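Local coordinates for protein chitinase (Thermococcus chitonophagus, PDB 5XSW) that probably hydrolyses chitin at internal glycosidic bonds, with a bound glycan held in its largely helical part, at residues Ser138-His143 with Gln440-Asp445; Leu397-Ile402 with Arg429-Ala434; Asp436-His441 with Arg450-Thr455. One frame throughout, in Å; residues are numbered along the deposited sequence.

Contact 1: residues Ser138-His143 with Gln440-Asp445; sequences SYYDPH and QHWGGD
Trp442, whose six-membered ring meets Tyr140, gives its NE1 hydrogen to Asp452 OD2, and Tyr139 OH is hydrogen-bonded to OD1 of that aspartate, so one buried carboxylate ties both segments together. Across the contact itself no hydrogen bond forms; the rings do the work. Tyr140 and His441 stack face to face, planes at 7° and centroids 3.5 Å apart, with their side chains running in opposite directions until Tyr140 OH lies 3.5 Å from His441 CB. His441 CG is anti to the backbone N (chi1 -180°), which carries the imidazole out over the phenol. The other face of Tyr140 takes the CD1 edge of Tyr139. Trp442 completes the aromatic cluster, its CZ2 meeting Tyr140 CE1 at 3.7 Å obliquely, with planes at 72°. Gly443, at positive phi, is C-prime of a Schellman motif; its N reaches Gln440 O at 3.1 Å. On the other segment His143 N binds Asp141 OD1 at 2.9 Å, an Asx turn. The contact lies at the surface, joining the end of helix 136-139 to the turn between helix 421-439 and strand 447-448, with helix 449-461 touched by Tyr139 and Pro142.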
loop_
_atom_site.group_PDB
_atom_site.type_symbol
_atom_site.label_atom_id
_atom_site.label_comp_id
_atom_site.label_asym_id
_atom_site.label_seq_id
_atom_site.Cartn_x
_atom_site.Cartn_y
_atom_site.Cartn_z
ATOM N N SER A 138 -26.017 26.732 26.274
ATOM C CA SER A 138 -25.662 25.380 25.853
ATOM C C SER A 138 -24.176 25.326 25.401
ATOM O O SER A 138 -23.445 24.417 25.761
ATOM C CB SER A 138 -26.604 24.927 24.751
ATOM O OG SER A 138 -26.246 23.623 24.291
ATOM N N TYR A 139 -23.731 26.343 24.676
ATOM C CA TYR A 139 -22.383 26.379 24.149
ATOM C C TYR A 139 -21.346 26.289 25.274
ATOM O O TYR A 139 -20.364 25.563 25.103
ATOM C CB TYR A 139 -22.200 27.636 23.298
ATOM C CG TYR A 139 -20.885 27.818 22.531
ATOM C CD1 TYR A 139 -19.747 28.346 23.167
ATOM C CD2 TYR A 139 -20.815 27.564 21.153
ATOM C CE1 TYR A 139 -18.536 28.582 22.442
ATOM C CE2 TYR A 139 -19.630 27.782 20.441
ATOM C CZ TYR A 139 -18.501 28.285 21.115
ATOM O OH TYR A 139 -17.364 28.528 20.412
ATOM N N TYR A 140 -21.586 26.941 26.429
ATOM C CA TYR A 140 -20.582 27.010 27.511
ATOM C C TYR A 140 -20.904 26.111 28.661
ATOM O O TYR A 140 -20.187 26.098 29.635
ATOM C CB TYR A 140 -20.392 28.455 28.044
ATOM C CG TYR A 140 -19.817 29.405 27.042
ATOM C CD1 TYR A 140 -18.463 29.354 26.691
ATOM C CD2 TYR A 140 -20.609 30.376 26.434
ATOM C CE1 TYR A 140 -17.926 30.241 25.762
ATOM C CE2 TYR A 140 -20.082 31.247 25.452
ATOM C CZ TYR A 140 -18.732 31.182 25.141
ATOM O OH TYR A 140 -18.179 32.031 24.206
ATOM N N ASP A 141 -21.955 25.308 28.530
ATOM C CA ASP A 141 -22.382 24.432 29.589
ATOM C C ASP A 141 -21.341 23.333 29.887
ATOM O O ASP A 141 -20.974 22.543 29.010
ATOM C CB ASP A 141 -23.728 23.805 29.210
ATOM C CG ASP A 141 -24.334 22.969 30.326
ATOM O OD1 ASP A 141 -23.683 22.739 31.383
ATOM O OD2 ASP A 141 -25.477 22.516 30.138
ATOM N N PRO A 142 -20.861 23.285 31.129
ATOM C CA PRO A 142 -19.813 22.290 31.394
ATOM C C PRO A 142 -20.357 20.895 31.652
ATOM O O PRO A 142 -19.558 19.984 31.819
ATOM C CB PRO A 142 -19.113 22.826 32.649
ATOM C CG PRO A 142 -20.211 23.673 33.350
ATOM C CD PRO A 142 -21.024 24.269 32.227
ATOM N N HIS A 143 -21.673 20.717 31.700
ATOM C CA HIS A 143 -22.192 19.417 32.075
ATOM C C HIS A 143 -21.924 18.467 30.896
ATOM O O HIS A 143 -22.162 18.827 29.753
ATOM C CB HIS A 143 -23.684 19.478 32.393
ATOM C CG HIS A 143 -24.356 18.140 32.404
ATOM N ND1 HIS A 143 -24.489 17.389 33.550
ATOM C CD2 HIS A 143 -24.950 17.428 31.413
ATOM C CE1 HIS A 143 -25.128 16.266 33.267
ATOM N NE2 HIS A 143 -25.417 16.264 31.976
ATOM N N GLN A 440 -12.977 36.708 23.483
ATOM C CA GLN A 440 -13.441 37.731 24.460
ATOM C C GLN A 440 -14.020 37.059 25.687
ATOM O O GLN A 440 -13.762 37.479 26.807
ATOM C CB GLN A 440 -14.448 38.689 23.795
ATOM C CG GLN A 440 -13.780 39.572 22.716
ATOM C CD GLN A 440 -12.750 40.515 23.290
ATOM O OE1 GLN A 440 -12.906 41.013 24.418
ATOM N NE2 GLN A 440 -11.662 40.748 22.538
ATOM N N HIS A 441 -14.707 35.938 25.506
ATOM C CA HIS A 441 -15.309 35.223 26.636
ATOM C C HIS A 441 -14.263 34.825 27.685
ATOM O O HIS A 441 -14.581 34.717 28.859
ATOM C CB HIS A 441 -16.068 33.988 26.109
ATOM C CG HIS A 441 -16.738 33.176 27.167
ATOM N ND1 HIS A 441 -18.033 33.412 27.567
ATOM C CD2 HIS A 441 -16.296 32.140 27.921
ATOM C CE1 HIS A 441 -18.368 32.554 28.517
ATOM N NE2 HIS A 441 -17.338 31.764 28.742
ATOM N N TRP A 442 -13.014 34.632 27.259
ATOM C CA TRP A 442 -12.004 34.048 28.158
ATOM C C TRP A 442 -11.005 35.123 28.589
ATOM O O TRP A 442 -10.015 34.821 29.241
ATOM C CB TRP A 442 -11.228 32.877 27.471
ATOM C CG TRP A 442 -12.154 31.816 26.881
ATOM C CD1 TRP A 442 -12.410 31.618 25.575
ATOM C CD2 TRP A 442 -12.946 30.873 27.602
ATOM N NE1 TRP A 442 -13.316 30.592 25.409
ATOM C CE2 TRP A 442 -13.674 30.121 26.639
ATOM C CE3 TRP A 442 -13.142 30.604 28.963
ATOM C CZ2 TRP A 442 -14.585 29.130 26.986
ATOM C CZ3 TRP A 442 -14.025 29.593 29.319
ATOM C CH2 TRP A 442 -14.744 28.855 28.322
ATOM N N GLY A 443 -11.222 36.364 28.165
ATOM C CA GLY A 443 -10.314 37.444 28.559
ATOM C C GLY A 443 -9.475 37.937 27.414
ATOM O O GLY A 443 -8.555 38.729 27.615
ATOM N N GLY A 444 -9.751 37.434 26.213
ATOM C CA GLY A 444 -9.132 37.947 24.983
ATOM C C GLY A 444 -7.782 37.386 24.547
ATOM O O GLY A 444 -7.294 37.688 23.451
ATOM N N ASP A 445 -7.148 36.576 25.385
ATOM C CA ASP A 445 -5.788 36.098 25.066
ATOM C C ASP A 445 -5.727 34.649 24.494
ATOM O O ASP A 445 -4.636 34.159 24.181
ATOM C CB ASP A 445 -4.899 36.153 26.327
ATOM C CG ASP A 445 -5.638 35.695 27.608
ATOM O OD1 ASP A 445 -6.916 35.541 27.601
ATOM O OD2 ASP A 445 -4.922 35.511 28.644
#

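Contact 2: residues Leu397-Ile402 with Arg429-Ala434; sequences LTWDDI and RDVKRA
Trp399 and Ile402 are the residues of 397-402 that meet helix 421-439, and the residues around them set the start of helix 399-412. Leu397 is bound through its backbone to Ile447, a short strand pairing that leads into the helix. Thr398 is the N-cap: its OG1 accepts from Asp401 N at 3.3 Å, while Thr398 N donates to Asp401 OD2 at 2.9 Å from above the carboxylate plane, the two bonds of a capping box. With CG anti to its own N (chi1 174°), Trp399 sends the indole across to the neighbouring helix, where Lys432 lies extended over one face. Lys432 CB makes a CH-pi contact 3.9 Å from the centroid of the six-membered ring, and further along the chain NZ sits off-centre at 4.2 Å from the centroid of the five-membered ring, a cation-pi contact. Val431 CG1 comes instead to the rim of the indole, 3.9 Å from Trp399 CZ3. Asp401 OD2 also forms a salt bridge with Lys186. One turn after Trp399, Ile402 CG2 touches the same Val431 CG1 at 3.6 Å, so this methyl serves both residues. The helix pair is partly buried: Lys432 covers the exposed flank, whereas Ile402 reaches Phe453 and Val431 reaches Ala460, both on helix 449-461, which lies against the inner side of the pair.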
loop_
_atom_site.group_PDB
_atom_site.type_symbol
_atom_site.label_atom_id
_atom_site.label_comp_id
_atom_site.label_asym_id
_atom_site.label_seq_id
_atom_site.Cartn_x
_atom_site.Cartn_y
_atom_site.Cartn_z
ATOM N N LEU A 397 -5.871 27.781 23.292
ATOM C CA LEU A 397 -5.271 27.937 21.977
ATOM C C LEU A 397 -5.109 29.426 21.706
ATOM O O LEU A 397 -6.090 30.164 21.816
ATOM C CB LEU A 397 -6.156 27.318 20.884
ATOM C CG LEU A 397 -6.694 25.905 21.136
ATOM C CD1 LEU A 397 -7.636 25.452 20.012
ATOM C CD2 LEU A 397 -5.454 24.974 21.226
ATOM N N THR A 398 -3.919 29.834 21.274
ATOM C CA THR A 398 -3.601 31.222 20.990
ATOM C C THR A 398 -3.711 31.395 19.508
ATOM O O THR A 398 -3.798 30.392 18.752
ATOM C CB THR A 398 -2.160 31.575 21.424
ATOM O OG1 THR A 398 -1.248 30.831 20.608
ATOM C CG2 THR A 398 -1.923 31.231 22.882
ATOM N N TRP A 399 -3.643 32.639 19.048
ATOM C CA TRP A 399 -3.726 32.863 17.612
ATOM C C TRP A 399 -2.573 32.146 16.882
ATOM O O TRP A 399 -2.773 31.562 15.817
ATOM C CB TRP A 399 -3.717 34.376 17.208
ATOM C CG TRP A 399 -3.654 34.463 15.695
ATOM C CD1 TRP A 399 -2.641 34.990 14.916
ATOM C CD2 TRP A 399 -4.613 33.908 14.779
ATOM N NE1 TRP A 399 -2.936 34.808 13.573
ATOM C CE2 TRP A 399 -4.146 34.159 13.476
ATOM C CE3 TRP A 399 -5.837 33.247 14.946
ATOM C CZ2 TRP A 399 -4.837 33.761 12.370
ATOM C CZ3 TRP A 399 -6.511 32.841 13.847
ATOM C CH2 TRP A 399 -6.027 33.099 12.569
ATOM N N ASP A 400 -1.358 32.240 17.418
ATOM C CA ASP A 400 -0.210 31.543 16.836
ATOM C C ASP A 400 -0.484 30.007 16.681
ATOM O O ASP A 400 -0.105 29.430 15.683
ATOM C CB ASP A 400 1.036 31.746 17.700
ATOM C CG ASP A 400 1.685 33.145 17.484
ATOM O OD1 ASP A 400 1.314 33.856 16.533
ATOM O OD2 ASP A 400 2.601 33.489 18.222
ATOM N N ASP A 401 -1.107 29.405 17.682
ATOM C CA ASP A 401 -1.514 27.974 17.603
ATOM C C ASP A 401 -2.419 27.683 16.406
ATOM O O ASP A 401 -2.220 26.690 15.676
ATOM C CB ASP A 401 -2.266 27.556 18.867
ATOM C CG ASP A 401 -1.402 27.561 20.105
ATOM O OD1 ASP A 401 -0.154 27.467 19.989
ATOM O OD2 ASP A 401 -1.976 27.643 21.195
ATOM N N ILE A 402 -3.434 28.541 16.214
ATOM C CA ILE A 402 -4.427 28.373 15.153
ATOM C C ILE A 402 -3.788 28.588 13.799
ATOM O O ILE A 402 -3.988 27.825 12.846
ATOM C CB ILE A 402 -5.627 29.372 15.319
ATOM C CG1 ILE A 402 -6.301 29.191 16.679
ATOM C CG2 ILE A 402 -6.641 29.214 14.197
ATOM C CD1 ILE A 402 -6.939 27.891 16.919
ATOM N N ARG A 429 -8.758 35.155 7.067
ATOM C CA ARG A 429 -9.391 36.369 7.673
ATOM C C ARG A 429 -10.625 36.015 8.527
ATOM O O ARG A 429 -10.759 36.452 9.681
ATOM C CB ARG A 429 -9.782 37.394 6.576
ATOM C CG ARG A 429 -8.567 38.113 5.963
ATOM C CD ARG A 429 -8.949 39.339 5.104
ATOM N NE ARG A 429 -9.665 38.968 3.879
ATOM C CZ ARG A 429 -9.065 38.538 2.766
ATOM N NH1 ARG A 429 -7.737 38.429 2.706
ATOM N NH2 ARG A 429 -9.792 38.226 1.712
ATOM N N ASP A 430 -11.532 35.192 7.974
ATOM C CA ASP A 430 -12.689 34.730 8.749
ATOM C C ASP A 430 -12.306 33.949 10.008
ATOM O O ASP A 430 -12.884 34.143 11.076
ATOM C CB ASP A 430 -13.584 33.840 7.891
ATOM C CG ASP A 430 -14.457 34.629 6.909
ATOM O OD1 ASP A 430 -14.456 35.903 6.925
ATOM O OD2 ASP A 430 -15.164 33.950 6.128
ATOM N N VAL A 431 -11.321 33.050 9.878
ATOM C CA VAL A 431 -10.868 32.269 11.049
ATOM C C VAL A 431 -10.310 33.188 12.119
ATOM O O VAL A 431 -10.596 33.063 13.323
ATOM C CB VAL A 431 -9.772 31.225 10.615
ATOM C CG1 VAL A 431 -9.013 30.662 11.839
ATOM C CG2 VAL A 431 -10.418 30.103 9.747
ATOM N N LYS A 432 -9.471 34.136 11.690
ATOM C CA LYS A 432 -8.922 35.089 12.691
ATOM C C LYS A 432 -10.002 35.946 13.352
ATOM O O LYS A 432 -10.001 36.179 14.598
ATOM C CB LYS A 432 -7.871 36.015 12.046
ATOM C CG LYS A 432 -7.243 36.946 13.111
ATOM C CD LYS A 432 -5.955 37.531 12.668
ATOM C CE LYS A 432 -5.233 38.181 13.867
ATOM N NZ LYS A 432 -3.851 38.546 13.407
ATOM N N ARG A 433 -10.946 36.415 12.529
ATOM C CA ARG A 433 -12.073 37.183 13.108
ATOM C C ARG A 433 -12.859 36.342 14.082
ATOM O O ARG A 433 -13.220 36.796 15.182
ATOM C CB ARG A 433 -13.014 37.727 12.010
ATOM C CG ARG A 433 -14.161 38.578 12.596
ATOM C CD ARG A 433 -15.024 39.225 11.514
ATOM N NE ARG A 433 -16.202 39.909 12.077
ATOM C CZ ARG A 433 -16.218 41.184 12.472
ATOM N NH1 ARG A 433 -15.120 41.929 12.369
ATOM N NH2 ARG A 433 -17.332 41.717 12.961
ATOM N N ALA A 434 -13.112 35.073 13.720
ATOM C CA ALA A 434 -13.843 34.222 14.663
ATOM C C ALA A 434 -13.040 33.991 15.950
ATOM O O ALA A 434 -13.567 33.984 17.079
ATOM C CB ALA A 434 -14.214 32.831 13.959
#

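Contact 3: residues Asp436-His441 with Arg450-Thr455; sequences DLLSQH and RYDFLT
Leu438 and Asp452 point at each other from facing helices but slide past one another in opposite directions, so that the carboxylate lies along the flank of the leucine. Asp452 OD1 is 4.0 Å from Leu438 CB and about as far from CD2, while Leu438 CD1 goes on past the acid to Thr455 CG2 at 4.1 Å. Thr455 CG2, one turn beyond Asp452, is anti to the backbone N, since OG1 takes the place anti to the carbonyl carbon (chi1 -66°), and the leucine thus spans a polar and an apolar neighbour on helix 449-461. No direct hydrogen bond crosses between the segments. A water does so instead, donating 2.9 Å to Leu438 O and 2.6 Å to Asp452 OD1. Leu438 O is available for it near the end of helix 421-439, where the bond from His441 N is weak. Close by, Ser439 OG donates to Asp436 O at 2.6 Å, the hydroxyl bent back onto its own helix. Helix 449-461 is kinked just after Asp452, and the bond from Thr455 N to Asp452 O is weak. Ile447 and Ile133 add apolar cover to Leu438. The acid is buried yet well supplied: besides the water, Tyr139 OH is bonded to OD1, and Trp442 NE1 and Ser448 N donate to OD2. Such partners would probably stabilise the ionised carboxylate beside hydrophobic neighbours.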
loop_
_atom_site.group_PDB
_atom_site.type_symbol
_atom_site.label_atom_id
_atom_site.label_comp_id
_atom_site.label_asym_id
_atom_site.label_seq_id
_atom_site.Cartn_x
_atom_site.Cartn_y
_atom_site.Cartn_z
ATOM N N ASP A 436 -10.866 36.034 17.287
ATOM C CA ASP A 436 -10.949 37.325 18.032
ATOM C C ASP A 436 -12.273 37.430 18.798
ATOM O O ASP A 436 -12.267 37.661 20.016
ATOM C CB ASP A 436 -10.767 38.505 17.062
ATOM C CG ASP A 436 -9.349 38.638 16.570
ATOM O OD1 ASP A 436 -8.453 38.186 17.322
ATOM O OD2 ASP A 436 -9.132 39.171 15.443
ATOM N N LEU A 437 -13.411 37.168 18.138
ATOM C CA LEU A 437 -14.681 37.261 18.855
ATOM C C LEU A 437 -14.844 36.244 19.943
ATOM O O LEU A 437 -15.393 36.513 21.031
ATOM C CB LEU A 437 -15.871 37.144 17.868
ATOM C CG LEU A 437 -15.798 38.238 16.788
ATOM C CD1 LEU A 437 -16.850 38.075 15.642
ATOM C CD2 LEU A 437 -15.916 39.636 17.463
ATOM N N LEU A 438 -14.418 35.020 19.659
ATOM C CA LEU A 438 -14.577 33.957 20.663
ATOM C C LEU A 438 -13.620 34.137 21.803
ATOM O O LEU A 438 -13.921 33.736 22.931
ATOM C CB LEU A 438 -14.380 32.557 20.009
ATOM C CG LEU A 438 -15.471 32.191 18.997
ATOM C CD1 LEU A 438 -15.128 30.833 18.267
ATOM C CD2 LEU A 438 -16.852 32.101 19.660
ATOM N N SER A 439 -12.480 34.757 21.537
ATOM C CA SER A 439 -11.495 34.943 22.651
ATOM C C SER A 439 -12.025 35.819 23.793
ATOM O O SER A 439 -11.605 35.668 24.938
ATOM C CB SER A 439 -10.191 35.544 22.143
ATOM O OG SER A 439 -10.319 36.881 21.620
ATOM N N GLN A 440 -12.977 36.708 23.483
ATOM C CA GLN A 440 -13.441 37.731 24.460
ATOM C C GLN A 440 -14.020 37.059 25.687
ATOM O O GLN A 440 -13.762 37.479 26.807
ATOM C CB GLN A 440 -14.448 38.689 23.795
ATOM C CG GLN A 440 -13.780 39.572 22.716
ATOM C CD GLN A 440 -12.750 40.515 23.290
ATOM O OE1 GLN A 440 -12.906 41.013 24.418
ATOM N NE2 GLN A 440 -11.662 40.748 22.538
ATOM N N HIS A 441 -14.707 35.938 25.506
ATOM C CA HIS A 441 -15.309 35.223 26.636
ATOM C C HIS A 441 -14.263 34.825 27.685
ATOM O O HIS A 441 -14.581 34.717 28.859
ATOM C CB HIS A 441 -16.068 33.988 26.109
ATOM C CG HIS A 441 -16.738 33.176 27.167
ATOM N ND1 HIS A 441 -18.033 33.412 27.567
ATOM C CD2 HIS A 441 -16.296 32.140 27.921
ATOM C CE1 HIS A 441 -18.368 32.554 28.517
ATOM N NE2 HIS A 441 -17.338 31.764 28.742
ATOM N N ARG A 450 -11.843 22.804 23.961
ATOM C CA ARG A 450 -13.103 22.115 24.222
ATOM C C ARG A 450 -14.343 22.898 23.692
ATOM O O ARG A 450 -15.205 22.338 22.995
ATOM C CB ARG A 450 -13.253 21.868 25.736
ATOM C CG ARG A 450 -14.573 21.146 26.028
ATOM C CD ARG A 450 -14.770 20.867 27.490
ATOM N NE ARG A 450 -16.183 20.647 27.770
ATOM C CZ ARG A 450 -16.656 20.278 28.968
ATOM N NH1 ARG A 450 -15.829 20.031 29.992
ATOM N NH2 ARG A 450 -17.959 20.129 29.132
ATOM N N TYR A 451 -14.403 24.202 23.994
ATOM C CA TYR A 451 -15.633 24.981 23.728
ATOM C C TYR A 451 -15.653 25.648 22.367
ATOM O O TYR A 451 -16.718 25.804 21.757
ATOM C CB TYR A 451 -15.829 26.022 24.856
ATOM C CG TYR A 451 -16.122 25.370 26.190
ATOM C CD1 TYR A 451 -17.370 24.855 26.476
ATOM C CD2 TYR A 451 -15.105 25.179 27.109
ATOM C CE1 TYR A 451 -17.619 24.223 27.690
ATOM C CE2 TYR A 451 -15.343 24.550 28.318
ATOM C CZ TYR A 451 -16.590 24.075 28.597
ATOM O OH TYR A 451 -16.793 23.454 29.817
ATOM N N ASP A 452 -14.484 26.060 21.868
ATOM C CA ASP A 452 -14.440 26.880 20.669
ATOM C C ASP A 452 -13.907 26.222 19.400
ATOM O O ASP A 452 -14.140 26.722 18.298
ATOM C CB ASP A 452 -13.562 28.109 20.925
ATOM C CG ASP A 452 -14.098 28.977 22.039
ATOM O OD1 ASP A 452 -15.322 29.275 22.017
ATOM O OD2 ASP A 452 -13.308 29.336 22.926
ATOM N N PHE A 453 -13.065 25.198 19.519
ATOM C CA PHE A 453 -12.332 24.841 18.300
ATOM C C PHE A 453 -13.216 24.237 17.177
ATOM O O PHE A 453 -12.937 24.442 15.991
ATOM C CB PHE A 453 -11.119 23.886 18.627
ATOM C CG PHE A 453 -10.167 23.743 17.452
ATOM C CD1 PHE A 453 -9.483 24.835 16.975
ATOM C CD2 PHE A 453 -9.981 22.505 16.817
ATOM C CE1 PHE A 453 -8.624 24.741 15.850
ATOM C CE2 PHE A 453 -9.132 22.372 15.720
ATOM C CZ PHE A 453 -8.448 23.484 15.224
ATOM N N LEU A 454 -14.299 23.514 17.508
ATOM C CA LEU A 454 -15.162 23.049 16.422
ATOM C C LEU A 454 -15.775 24.213 15.635
ATOM O O LEU A 454 -15.937 24.136 14.409
ATOM C CB LEU A 454 -16.313 22.175 16.934
ATOM C CG LEU A 454 -15.927 20.747 17.352
ATOM C CD1 LEU A 454 -17.191 19.944 17.821
ATOM C CD2 LEU A 454 -15.234 20.050 16.129
ATOM N N THR A 455 -16.075 25.299 16.341
ATOM C CA THR A 455 -16.669 26.476 15.638
ATOM C C THR A 455 -15.618 27.112 14.705
ATOM O O THR A 455 -15.896 27.453 13.554
ATOM C CB THR A 455 -17.243 27.468 16.684
ATOM O OG1 THR A 455 -18.351 26.843 17.354
ATOM C CG2 THR A 455 -17.780 28.747 15.960
HETATM O O HOH W 1 -15.703 31.476 23.386
#

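Contact 3 is buried, contact 2 partly so and contact 1 at the surface, all on one side of the chain's centre. Helix 421-439 runs through contacts 2 and 3, and the loop that follows it supplies one side of contact 1. The chemistry follows the place: ring stacking at the surface, a lysine laid over an indole at the half-buried flank, and a water-bridged carboxylate inside. Contacts 1 and 3 have centres about 7 Å apart and share Gln440 and His441; the polar network round Asp452 unites them. Besides sharing helix 421-439, contacts 2 and 3, about 9 Å apart between centres, touch where Phe453 packs against Leu397 and Ile402.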